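Local coordinates for p800 reaction center core protein (PDB 5V8K) that forms the membrane-embedded homodimeric core of the heliobacterial photosynthetic reaction center, holding bacteriochlorophyll g pigments and contributing cysteines to a [4Fe-4S] cluster, at residues 36-39 and 40-44; 45-48 and 49-52; 74-77 and 78-81; 92-95 and 96-100. All blocks are in the same frame, centred on the assembly; numbering follows the deposited sequence.

Contact 1 (36-39 and 40-44). With GBF (Bacteriochlorophyll g), chain I.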
# COMPACT_ATOMS: atom_id res chain seq x y z
N VAL A 36 31.04 9.61 12.89
CA VAL A 36 32.26 9.38 12.12
C VAL A 36 33.11 8.29 12.78
O VAL A 36 33.62 7.40 12.09
CB VAL A 36 33.05 10.70 11.97
CG1 VAL A 36 34.38 10.46 11.33
CG2 VAL A 36 32.30 11.63 11.08
N SER A 37 33.30 8.36 14.10
CA SER A 37 34.14 7.38 14.78
C SER A 37 33.50 6.00 14.74
O SER A 37 34.20 5.00 14.51
CB SER A 37 34.43 7.78 16.23
OG SER A 37 33.35 7.47 17.10
N PHE A 38 32.17 5.92 14.90
CA PHE A 38 31.50 4.63 14.89
C PHE A 38 31.61 3.95 13.53
O PHE A 38 31.96 2.77 13.42
CB PHE A 38 30.03 4.81 15.29
CG PHE A 38 29.20 3.57 15.12
CD1 PHE A 38 29.29 2.55 16.03
CD2 PHE A 38 28.34 3.44 14.06
CE1 PHE A 38 28.55 1.42 15.90
CE2 PHE A 38 27.58 2.28 13.91
CZ PHE A 38 27.70 1.28 14.83
N ILE A 39 31.34 4.71 12.46
CA ILE A 39 31.14 4.11 11.14
C ILE A 39 32.45 3.78 10.44
O ILE A 39 32.44 3.00 9.48
CB ILE A 39 30.21 5.04 10.31
CG1 ILE A 39 29.60 4.27 9.17
CG2 ILE A 39 30.91 6.27 9.75
CD1 ILE A 39 28.66 3.10 9.63
N LEU A 40 33.59 4.30 10.89
CA LEU A 40 34.89 3.83 10.40
C LEU A 40 35.32 2.50 11.01
O LEU A 40 36.25 1.87 10.49
CB LEU A 40 35.99 4.89 10.67
CG LEU A 40 35.79 6.20 9.88
CD1 LEU A 40 36.83 7.24 10.28
CD2 LEU A 40 35.86 5.96 8.38
N VAL A 41 34.63 2.02 12.05
CA VAL A 41 35.07 0.87 12.83
C VAL A 41 34.06 -0.27 12.78
O VAL A 41 34.44 -1.43 12.70
CB VAL A 41 35.35 1.28 14.29
CG1 VAL A 41 35.62 0.05 15.16
CG2 VAL A 41 36.55 2.20 14.34
N HIS A 42 32.77 0.04 12.89
CA HIS A 42 31.71 -0.95 12.96
C HIS A 42 30.84 -0.88 11.70
O HIS A 42 30.87 0.10 10.95
CB HIS A 42 30.86 -0.72 14.20
CG HIS A 42 31.61 -0.85 15.47
ND1 HIS A 42 31.99 -2.07 15.99
CD2 HIS A 42 32.07 0.08 16.33
CE1 HIS A 42 32.65 -1.88 17.11
NE2 HIS A 42 32.73 -0.59 17.33
N HIS A 43 30.07 -1.93 11.46
CA HIS A 43 29.19 -1.99 10.29
C HIS A 43 29.97 -1.83 8.98
O HIS A 43 29.55 -1.10 8.09
CB HIS A 43 28.10 -0.91 10.36
CG HIS A 43 27.14 -1.09 11.48
ND1 HIS A 43 25.90 -0.51 11.49
CD2 HIS A 43 27.25 -1.78 12.64
CE1 HIS A 43 25.26 -0.84 12.59
NE2 HIS A 43 26.07 -1.60 13.32
N LEU A 44 31.12 -2.49 8.89
CA LEU A 44 31.89 -2.52 7.65
C LEU A 44 31.47 -3.71 6.78
O LEU A 44 31.20 -3.55 5.59
CB LEU A 44 33.37 -2.60 7.98
CG LEU A 44 33.92 -1.56 8.96
CD1 LEU A 44 35.46 -1.55 9.00
CD2 LEU A 44 33.41 -0.21 8.57
MG GBF I . 24.85 -2.68 15.13
CHA GBF I . 27.56 -4.86 15.18
CHB GBF I . 23.19 -4.76 13.20
CHC GBF I . 22.31 -0.41 15.41
CHD GBF I . 26.60 -0.82 17.70
NA GBF I . 25.27 -4.43 14.38
C1A GBF I . 26.37 -5.20 14.36
C2A GBF I . 26.36 -6.50 13.60
C3A GBF I . 25.07 -6.28 12.82
C4A GBF I . 24.46 -5.10 13.52
CMA GBF I . 25.33 -5.91 11.36
CAA GBF I . 26.32 -7.83 14.36
CBA GBF I . 25.13 -8.02 15.30
CGA GBF I . 25.38 -7.25 16.57
O1A GBF I . 26.45 -7.42 17.14
O2A GBF I . 24.69 -6.00 16.82
NB GBF I . 22.96 -2.67 14.45
C1B GBF I . 22.45 -3.55 13.59
C2B GBF I . 21.16 -3.12 13.27
C3B GBF I . 20.95 -1.90 13.91
C4B GBF I . 22.13 -1.63 14.59
CMB GBF I . 20.23 -3.89 12.41
CAB GBF I . 19.74 -1.02 13.94
CBB GBF I . 18.54 -1.32 13.51
NC GBF I . 24.55 -1.03 16.31
C1C GBF I . 23.51 -0.21 16.27
C2C GBF I . 23.35 1.06 17.04
C3C GBF I . 24.65 0.77 17.67
C4C GBF I . 25.29 -0.38 17.23
CMC GBF I . 23.40 2.25 16.10
CAC GBF I . 25.27 1.66 18.69
CBC GBF I . 24.60 2.92 19.19
ND GBF I . 26.51 -2.75 16.26
C1D GBF I . 27.20 -2.02 17.12
C2D GBF I . 28.69 -2.37 17.54
C3D GBF I . 28.65 -3.49 16.69
C4D GBF I . 27.45 -3.72 15.97
CMD GBF I . 29.65 -1.72 18.48
CAD GBF I . 29.64 -4.43 16.12
OBD GBF I . 30.71 -4.90 16.63
CBD GBF I . 28.92 -5.41 15.25
CGD GBF I . 29.51 -5.48 13.88
O1D GBF I . 29.87 -4.49 13.29
O2D GBF I . 29.71 -6.72 13.20
CED GBF I . 30.21 -6.65 11.87
C1 GBF I . 24.89 -5.33 18.07
C2 GBF I . 23.70 -5.63 18.96
C3 GBF I . 22.62 -4.85 19.10
C4 GBF I . 21.54 -5.35 20.02
C5 GBF I . 22.42 -3.52 18.39
C6 GBF I . 22.19 -2.37 19.34
C7 GBF I . 21.20 -1.39 18.73
C8 GBF I . 20.99 -0.21 19.33
C9 GBF I . 21.79 0.08 20.57
C10 GBF I . 20.01 0.79 18.72
C11 GBF I . 19.16 1.46 19.79
C12 GBF I . 19.00 2.96 19.56
C13 GBF I . 19.17 3.87 20.56
C14 GBF I . 19.53 3.45 21.95
C15 GBF I . 18.98 5.36 20.32
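Two backbone amides converge on the carbonyl oxygen of Phe38 at the end of helix 18-39. His42 N reaches Phe38 O at 2.9 Å, nearly along the C=O axis, whereas Val41 N bonds to Phe38 O at 3.1 Å from above the carbonyl plane. This double grip closes the final turn and presents two successive histidines to pigments. His43 NE2 binds the magnesium of bacteriochlorophyll g at 2.4 Å, and His43 N donates an almost straight bond (171°) to the ester carbonyl oxygen O1D of the same pigment, 3.2 Å away. With CG of Phe38 anti to its own N (chi1 171°), the phenyl ring reaches past the helix end and sets its edge against the imidazole face in a T-shaped pair; Phe38 CZ lies 3.6 Å from His43 NE2, with the planes at 72°. Replacing His43 by an alanine would probably leave this magnesium without its imidazole ligand and open a gap beside the phenyl edge. The His42 ring lies nearly parallel to that of Phe38 but slid aside, so the two barely overlap; the pigment methyl CMD sits over the centre of the His42 ring, while His42 NE2 ligates the magnesium of another bacteriochlorophyll. Apolar residues suit the rest of this buried turn: Ile39 and Leu44 pack on helix 58-67, and Leu40 and Val41 on helix 77-97.

Contact 2 (45-48 and 49-52). With LMT (dodecyl-beta-D-maltoside), chain B.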
# COMPACT_ATOMS: atom_id res chain seq x y z
N SER A 45 31.47 -4.89 7.39
CA SER A 45 31.13 -6.18 6.78
C SER A 45 31.23 -7.23 7.88
O SER A 45 31.57 -6.92 9.03
CB SER A 45 32.05 -6.51 5.60
OG SER A 45 33.39 -6.60 6.00
N TRP A 46 30.87 -8.48 7.58
CA TRP A 46 31.02 -9.53 8.57
C TRP A 46 32.48 -9.85 8.84
O TRP A 46 32.83 -10.27 9.94
CB TRP A 46 30.31 -10.82 8.12
CG TRP A 46 28.83 -10.71 7.93
CD1 TRP A 46 28.14 -10.92 6.78
CD2 TRP A 46 27.87 -10.37 8.93
NE1 TRP A 46 26.77 -10.70 6.99
CE2 TRP A 46 26.59 -10.37 8.30
CE3 TRP A 46 27.96 -10.06 10.30
CZ2 TRP A 46 25.43 -10.08 8.99
CZ3 TRP A 46 26.80 -9.78 10.98
CH2 TRP A 46 25.54 -9.77 10.31
N ASP A 47 33.35 -9.69 7.84
CA ASP A 47 34.77 -10.04 7.99
C ASP A 47 35.59 -9.10 7.15
O ASP A 47 35.94 -9.40 6.00
CB ASP A 47 35.04 -11.47 7.56
CG ASP A 47 36.54 -11.82 7.66
OD1 ASP A 47 37.30 -11.22 8.48
OD2 ASP A 47 36.95 -12.69 6.87
N PRO A 48 35.95 -7.94 7.70
CA PRO A 48 36.60 -6.92 6.88
C PRO A 48 37.95 -7.34 6.30
O PRO A 48 38.27 -6.87 5.20
CB PRO A 48 36.73 -5.73 7.84
CG PRO A 48 35.70 -5.97 8.93
CD PRO A 48 35.60 -7.45 9.05
N ALA A 49 38.71 -8.25 6.93
CA ALA A 49 40.02 -8.60 6.40
C ALA A 49 39.90 -9.20 5.01
O ALA A 49 40.83 -9.09 4.19
CB ALA A 49 40.76 -9.58 7.32
N THR A 50 38.79 -9.89 4.75
CA THR A 50 38.56 -10.50 3.45
C THR A 50 37.48 -9.81 2.64
O THR A 50 37.55 -9.84 1.42
CB THR A 50 38.18 -11.98 3.62
OG1 THR A 50 37.03 -12.09 4.46
CG2 THR A 50 39.29 -12.75 4.22
N GLN A 51 36.51 -9.17 3.27
CA GLN A 51 35.40 -8.60 2.52
C GLN A 51 35.53 -7.10 2.27
O GLN A 51 34.79 -6.56 1.45
CB GLN A 51 34.08 -8.88 3.23
CG GLN A 51 33.64 -10.34 3.33
CD GLN A 51 32.24 -10.41 3.88
OE1 GLN A 51 32.05 -10.54 5.09
NE2 GLN A 51 31.24 -10.22 3.00
N GLY A 52 36.44 -6.43 2.95
CA GLY A 52 36.60 -5.00 2.81
C GLY A 52 35.44 -4.28 3.51
O GLY A 52 34.83 -4.80 4.45
C1B LMT B . 46.65 -5.66 6.86
C2B LMT B . 47.56 -5.67 8.07
C3B LMT B . 46.76 -5.35 9.31
C4B LMT B . 45.97 -4.09 9.14
C5B LMT B . 45.16 -4.16 7.87
C6B LMT B . 44.42 -2.86 7.64
O1B LMT B . 45.70 -6.66 7.00
O2B LMT B . 48.08 -6.96 8.24
O3B LMT B . 47.65 -5.14 10.37
O4' LMT B . 45.10 -3.98 10.24
O5B LMT B . 46.01 -4.42 6.79
O6B LMT B . 45.34 -1.86 7.28
C1' LMT B . 44.54 -9.94 4.99
C2' LMT B . 45.93 -10.04 5.55
C3' LMT B . 46.13 -8.95 6.56
C4' LMT B . 45.78 -7.60 5.98
C5' LMT B . 44.41 -7.67 5.34
C6' LMT B . 44.05 -6.40 4.61
O1' LMT B . 44.50 -10.79 3.91
O2' LMT B . 46.05 -11.27 6.22
O3' LMT B . 47.49 -9.01 6.87
O5' LMT B . 44.40 -8.69 4.41
O6' LMT B . 42.68 -6.44 4.33
C1 LMT B . 43.21 -11.26 3.72
C2 LMT B . 43.35 -12.73 3.54
C3 LMT B . 43.16 -13.03 2.09
C4 LMT B . 44.46 -12.95 1.35
C5 LMT B . 44.84 -14.36 0.93
C6 LMT B . 46.17 -14.39 0.18
C7 LMT B . 45.98 -14.47 -1.33
C8 LMT B . 45.08 -15.62 -1.73
C9 LMT B . 44.63 -15.51 -3.18
C10 LMT B . 43.16 -15.85 -3.33
C11 LMT B . 42.75 -15.91 -4.80
C12 LMT B . 41.52 -16.77 -5.00
O HOH W 1 38.32 -8.80 9.99
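Asp47 has CG anti to its backbone N (chi1 178°), which swings the carboxylate over the first turn to meet Thr50, whose OG1 is tucked in close to its own backbone (chi1 57°). The two groups cross at a slant, and Thr50 OG1 donates a very short bond of 2.5 Å to Asp47 OD2. The other carboxylate oxygen works through a water, which donates to Asp47 OD1 and accepts from Ala49 N, so the water links the carboxylate to the amide of Ala49. Asp47 is the N-cap of the short helix 48-51. An acid suits that place because its charge would be expected to favour the positive end of the helix, and Pro48, which has no N-H to give, fits the first turn well. Asp47 O accepts from both Gln51 N at 2.8 Å and Thr50 N at 3.2 Å. The Gln51 side chain runs out extended beyond CG, and Gln51 OE1 takes a weak bond from Asp47 N at 3.2 Å. At the far end Gly52 leaves the helix with positive phi (74°), a conformation glycine adopts readily; Gly52 N donates to Pro48 O at 2.9 Å, and Ser45 OG donates to Gly52 O at 2.8 Å. On the exposed face a maltoside hydroxyl, O6', makes a weak bond to Ala49 O, whereas Trp46 packs edge-to-face with Trp55 and touches Gly351 of the second subunit.

Contact 3 (74-77 and 78-81). With LMT (dodecyl-beta-D-maltoside), chain B; LMT (dodecyl-beta-D-maltoside), chain C.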
# COMPACT_ATOMS: atom_id res chain seq x y z
N ALA A 74 39.95 -1.32 4.99
CA ALA A 74 39.14 -1.49 6.18
C ALA A 74 40.01 -1.60 7.42
O ALA A 74 40.98 -2.37 7.45
CB ALA A 74 38.27 -2.72 6.06
N LEU A 75 39.68 -0.79 8.42
CA LEU A 75 40.33 -0.82 9.72
C LEU A 75 41.83 -0.56 9.62
O LEU A 75 42.61 -1.07 10.42
CB LEU A 75 40.06 -2.15 10.44
CG LEU A 75 38.57 -2.47 10.68
CD1 LEU A 75 38.44 -3.84 11.34
CD2 LEU A 75 37.91 -1.41 11.57
N SER A 76 42.27 0.24 8.64
CA SER A 76 43.70 0.55 8.52
C SER A 76 44.17 1.40 9.69
O SER A 76 43.35 1.99 10.41
CB SER A 76 43.99 1.29 7.23
OG SER A 76 43.51 2.64 7.33
N PRO A 77 45.49 1.51 9.89
CA PRO A 77 45.97 2.43 10.92
C PRO A 77 45.49 3.86 10.71
O PRO A 77 45.15 4.53 11.69
CB PRO A 77 47.50 2.29 10.84
CG PRO A 77 47.74 0.88 10.30
CD PRO A 77 46.57 0.67 9.33
N ASP A 78 45.39 4.34 9.47
CA ASP A 78 44.85 5.68 9.24
C ASP A 78 43.39 5.77 9.68
O ASP A 78 42.99 6.71 10.38
CB ASP A 78 44.97 6.04 7.76
CG ASP A 78 46.37 6.38 7.33
OD1 ASP A 78 47.22 6.73 8.17
OD2 ASP A 78 46.59 6.34 6.10
N ALA A 79 42.57 4.79 9.25
CA ALA A 79 41.16 4.80 9.59
C ALA A 79 40.95 4.77 11.10
O ALA A 79 40.11 5.52 11.63
CB ALA A 79 40.46 3.59 8.93
N LEU A 80 41.72 3.94 11.80
CA LEU A 80 41.58 3.85 13.26
C LEU A 80 42.04 5.13 13.93
O LEU A 80 41.39 5.61 14.86
CB LEU A 80 42.35 2.64 13.80
CG LEU A 80 41.84 1.26 13.40
CD1 LEU A 80 42.75 0.21 14.01
CD2 LEU A 80 40.45 1.04 13.87
N PHE A 81 43.14 5.72 13.49
CA PHE A 81 43.55 6.97 14.09
C PHE A 81 42.48 8.04 13.90
O PHE A 81 42.14 8.76 14.83
CB PHE A 81 44.88 7.45 13.51
CG PHE A 81 45.29 8.84 13.96
CD1 PHE A 81 45.86 9.05 15.21
CD2 PHE A 81 45.12 9.92 13.12
CE1 PHE A 81 46.26 10.33 15.62
CE2 PHE A 81 45.50 11.20 13.52
CZ PHE A 81 46.07 11.40 14.77
C1B LMT B . 46.65 -5.66 6.86
C2B LMT B . 47.56 -5.67 8.07
C3B LMT B . 46.76 -5.35 9.31
C4B LMT B . 45.97 -4.09 9.14
C5B LMT B . 45.16 -4.16 7.87
C6B LMT B . 44.42 -2.86 7.64
O1B LMT B . 45.70 -6.66 7.00
O2B LMT B . 48.08 -6.96 8.24
O3B LMT B . 47.65 -5.14 10.37
O4' LMT B . 45.10 -3.98 10.24
O5B LMT B . 46.01 -4.42 6.79
O6B LMT B . 45.34 -1.86 7.28
C1' LMT B . 44.54 -9.94 4.99
C2' LMT B . 45.93 -10.04 5.55
C3' LMT B . 46.13 -8.95 6.56
C4' LMT B . 45.78 -7.60 5.98
C5' LMT B . 44.41 -7.67 5.34
C6' LMT B . 44.05 -6.40 4.61
O1' LMT B . 44.50 -10.79 3.91
O2' LMT B . 46.05 -11.27 6.22
O3' LMT B . 47.49 -9.01 6.87
O5' LMT B . 44.40 -8.69 4.41
O6' LMT B . 42.68 -6.44 4.33
C1 LMT B . 43.21 -11.26 3.72
C2 LMT B . 43.35 -12.73 3.54
C3 LMT B . 43.16 -13.03 2.09
C4 LMT B . 44.46 -12.95 1.35
C5 LMT B . 44.84 -14.36 0.93
C6 LMT B . 46.17 -14.39 0.18
C7 LMT B . 45.98 -14.47 -1.33
C8 LMT B . 45.08 -15.62 -1.73
C9 LMT B . 44.63 -15.51 -3.18
C10 LMT B . 43.16 -15.85 -3.33
C11 LMT B . 42.75 -15.91 -4.80
C12 LMT B . 41.52 -16.77 -5.00
C1B LMT C . 48.90 -0.75 6.56
C2B LMT C . 49.59 0.58 6.60
C3B LMT C . 51.07 0.41 6.87
C4B LMT C . 51.22 -0.34 8.17
C5B LMT C . 50.52 -1.66 8.03
C6B LMT C . 50.64 -2.51 9.27
O1B LMT C . 49.36 -1.47 5.45
O2B LMT C . 49.38 1.23 5.37
O3B LMT C . 51.68 1.67 7.01
O4' LMT C . 52.59 -0.55 8.40
O5B LMT C . 49.14 -1.45 7.74
O6B LMT C . 50.46 -1.73 10.44
C1' LMT C . 47.77 -4.35 3.01
C2' LMT C . 46.77 -3.39 3.58
C3' LMT C . 47.44 -2.15 4.12
C4' LMT C . 48.50 -2.54 5.14
C5' LMT C . 49.35 -3.68 4.65
C6' LMT C . 49.91 -4.36 5.88
O1' LMT C . 47.10 -5.53 2.71
O2' LMT C . 45.95 -3.10 2.49
O3' LMT C . 46.50 -1.35 4.80
O5' LMT C . 48.63 -4.71 4.01
O6' LMT C . 51.27 -4.12 5.85
C1 LMT C . 47.83 -6.32 1.82
C2 LMT C . 47.41 -7.72 2.11
C3 LMT C . 47.87 -8.64 1.02
C4 LMT C . 46.76 -9.62 0.80
C5 LMT C . 47.11 -11.03 1.16
C6 LMT C . 47.84 -11.67 0.02
C7 LMT C . 49.33 -11.60 0.29
C8 LMT C . 49.93 -12.99 0.16
C9 LMT C . 51.24 -12.94 -0.60
C10 LMT C . 51.79 -14.35 -0.72
C11 LMT C . 53.30 -14.31 -0.89
C12 LMT C . 53.70 -13.27 -1.92
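Ser76 OG accepts a nearly straight bond (171°) from Ala79 N at 3.0 Å, the capping bond that starts helix 77-97. The tight part of the contact gathers around this serine. With chi1 at 73° the hydroxyl of Ser76 leans back over the first turn, and its second bond runs to the backbone oxygen of Asp71. Ser76 O meanwhile receives Leu80 N at 2.9 Å, and Pro77 O receives Phe81 N, also at 2.9 Å, so the regular helical pattern begins at once. Proline is well placed in the first turn, where a residue lacking N-H costs no helical bond. An alanine in place of Ser76 would remove the hydroxyl and would probably leave Ala79 N and Asp71 O each without this partner, weakening the tie between the helix start and the preceding loop. Beside the cap, Leu75 CD2 and Leu80 CD2 meet loosely at 4.2 Å, and Ala79 is small enough to fit against Tyr62 and Leu65 of helix 58-67. On the outer side two maltosides lie against the turn. Maltoside O6B of one molecule comes within 3.2 Å of Ser76 CA, and the ring of Pro77 rests against the sugars of both; Pro77 CD lies 3.7 Å from O5B of the second. Asp78 OD2 bonds to Asp71 N, and its negative charge would probably interact favourably with the positive end of the helix dipole. Polar capping inside and sugar outside are thus consistent with a helix start near the membrane border, the span from residue 79 on being predicted to cross it.

Contact 4 (92-95 and 96-100). With GBF (Bacteriochlorophyll g), chain K.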
# COMPACT_ATOMS: atom_id res chain seq x y z
N ILE A 92 34.67 14.69 24.58
CA ILE A 92 34.95 16.02 25.12
C ILE A 92 33.75 16.94 24.91
O ILE A 92 33.39 17.72 25.80
CB ILE A 92 36.21 16.60 24.47
CG1 ILE A 92 37.44 15.77 24.84
CG2 ILE A 92 36.42 18.05 24.90
CD1 ILE A 92 38.74 16.23 24.16
N LEU A 93 33.12 16.87 23.73
CA LEU A 93 31.96 17.71 23.42
C LEU A 93 30.75 17.30 24.25
O LEU A 93 30.04 18.17 24.78
CB LEU A 93 31.62 17.61 21.94
CG LEU A 93 32.66 18.22 21.02
CD1 LEU A 93 32.51 17.67 19.63
CD2 LEU A 93 32.49 19.71 21.02
N TRP A 94 30.48 16.00 24.35
CA TRP A 94 29.37 15.57 25.20
C TRP A 94 29.64 15.86 26.67
O TRP A 94 28.71 16.11 27.44
CB TRP A 94 29.11 14.07 25.03
CG TRP A 94 28.42 13.62 23.79
CD1 TRP A 94 27.48 14.30 23.05
CD2 TRP A 94 28.60 12.36 23.15
NE1 TRP A 94 27.07 13.53 22.00
CE2 TRP A 94 27.75 12.34 22.03
CE3 TRP A 94 29.40 11.25 23.43
CZ2 TRP A 94 27.68 11.24 21.18
CZ3 TRP A 94 29.33 10.16 22.58
CH2 TRP A 94 28.48 10.15 21.48
N GLY A 95 30.90 15.79 27.08
CA GLY A 95 31.28 16.10 28.44
C GLY A 95 30.87 17.51 28.76
O GLY A 95 30.09 17.75 29.69
N PHE A 96 31.41 18.46 27.99
CA PHE A 96 31.05 19.86 28.16
C PHE A 96 29.55 20.08 27.96
O PHE A 96 28.94 20.92 28.63
CB PHE A 96 31.86 20.72 27.19
CG PHE A 96 33.33 20.91 27.58
CD1 PHE A 96 33.72 21.16 28.89
CD2 PHE A 96 34.32 20.85 26.61
CE1 PHE A 96 35.07 21.34 29.22
CE2 PHE A 96 35.65 21.02 26.92
CZ PHE A 96 36.04 21.26 28.22
N GLY A 97 28.93 19.30 27.06
CA GLY A 97 27.52 19.49 26.74
C GLY A 97 26.57 19.09 27.85
O GLY A 97 25.41 19.50 27.83
N HIS A 98 27.03 18.31 28.83
CA HIS A 98 26.17 17.84 29.90
C HIS A 98 26.56 18.40 31.26
O HIS A 98 26.13 17.85 32.28
CB HIS A 98 26.16 16.32 29.93
CG HIS A 98 25.51 15.71 28.73
ND1 HIS A 98 26.10 15.72 27.48
CD2 HIS A 98 24.33 15.08 28.57
CE1 HIS A 98 25.32 15.11 26.62
NE2 HIS A 98 24.23 14.70 27.26
N VAL A 99 27.36 19.45 31.31
CA VAL A 99 27.64 20.18 32.54
C VAL A 99 27.15 21.61 32.35
O VAL A 99 27.16 22.16 31.24
CB VAL A 99 29.13 20.19 32.93
CG1 VAL A 99 29.64 18.77 33.14
CG2 VAL A 99 29.94 20.90 31.86
N LYS A 100 26.74 22.23 33.45
CA LYS A 100 26.26 23.60 33.41
C LYS A 100 27.44 24.55 33.49
O LYS A 100 28.41 24.28 34.21
CB LYS A 100 25.27 23.83 34.54
CG LYS A 100 24.59 25.18 34.52
CD LYS A 100 23.35 25.18 35.41
CE LYS A 100 23.63 24.58 36.78
NZ LYS A 100 24.78 25.25 37.48
MG GBF K . 21.94 13.44 26.28
CHA GBF K . 20.50 16.44 25.27
CHB GBF K . 20.71 13.90 29.31
CHC GBF K . 23.50 10.46 27.04
CHD GBF K . 23.24 13.21 22.91
NA GBF K . 21.06 14.94 27.17
C1A GBF K . 20.41 16.02 26.70
C2A GBF K . 19.25 16.55 27.50
C3A GBF K . 19.88 16.15 28.85
C4A GBF K . 20.59 14.90 28.42
CMA GBF K . 20.91 17.15 29.36
CAA GBF K . 17.85 15.99 27.23
CBA GBF K . 16.76 16.84 27.87
CGA GBF K . 15.40 16.23 27.63
O1A GBF K . 15.15 15.62 26.59
O2A GBF K . 14.27 16.73 28.40
NB GBF K . 22.09 12.34 27.98
C1B GBF K . 21.47 12.63 29.13
C2B GBF K . 21.67 11.58 30.01
C3B GBF K . 22.45 10.62 29.36
C4B GBF K . 22.70 11.16 28.08
CMB GBF K . 21.11 11.53 31.41
CAB GBF K . 22.94 9.31 29.88
CBB GBF K . 22.84 8.82 31.11
NC GBF K . 23.18 12.20 25.23
C1C GBF K . 23.62 11.00 25.65
C2C GBF K . 24.27 9.99 24.80
C3C GBF K . 24.10 10.92 23.67
C4C GBF K . 23.51 12.15 23.92
CMC GBF K . 25.72 9.79 25.27
CAC GBF K . 24.56 10.59 22.30
CBC GBF K . 25.20 9.27 21.97
ND GBF K . 22.00 14.47 24.53
C1D GBF K . 22.40 14.38 23.26
C2D GBF K . 21.94 15.48 22.13
C3D GBF K . 21.23 16.16 23.11
C4D GBF K . 21.25 15.63 24.43
CMD GBF K . 22.13 15.75 20.67
CAD GBF K . 20.50 17.45 23.17
OBD GBF K . 20.05 18.28 22.29
CBD GBF K . 19.98 17.62 24.55
CGD GBF K . 20.50 18.86 25.18
O1D GBF K . 21.70 19.04 25.23
O2D GBF K . 19.56 19.84 25.71
CED GBF K . 19.70 20.42 27.01
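The final turn of helix 77-97, at the end of a predicted transmembrane span, delivers Trp94 and His98 to the pocket of a bacteriochlorophyll g. His98 ND1 donates to Trp94 O at 2.6 Å, in the carbonyl plane and on a lone pair, although the oxygen is tilted somewhat from the imidazole plane. This bond fixes the rotation of the ring and turns NE2 to the pigment, where His98 NE2 lies 2.8 Å from the magnesium, a long approach with the metal in the plane of the imidazole. Trp94 covers the pigment's edge: one face of its indole lies over CAC, and Trp94 CZ2 is 3.3 Å from CBC, while NE1 is bonded to Asn31 OD1 of helix 18-39. Along the backbone, Phe96 N gives Ile92 O a nearly linear bond (178°) of 3.0 Å, and Gly97 N bonds to Leu93 O at 2.8 Å. Glycine suits position 97, where a beta carbon would probably come close to Leu93 O. The helix then ends: His98 N bonds to Gly95 O at 3.2 Å, a three-residue step at the exit. On another face Ile92 and Phe96 run side by side, with Ile92 CG2 3.7 Å from Phe96 CE2, an apolar surface that touches further pigments. A histidine held through ND1 by a backbone carbonyl, with NE2 turned to magnesium, is consistent with the axial sites of chlorophyll-binding helices.

Contacts 1, 2 and 3 lie close together, with centres 10 to 14 Å apart, whereas contact 4 lies at the far end of helix 77-97, which contact 3 begins; the centres of 3 and 4 are 27 Å apart. Contacts 1 and 3, the closest pair, touch through Leu44 CD1 and Leu75 CD2 at 3.6 Å. Contact 2 continues the chain from contact 1 and meets contact 3 where Pro48 CB approaches Ala74 CB at 3.8 Å; a single maltoside touches both. Contacts 1 and 4, centres 23 Å apart, do not touch, but each turns histidine toward a different bacteriochlorophyll, so pigment sites lie at two levels of the fold.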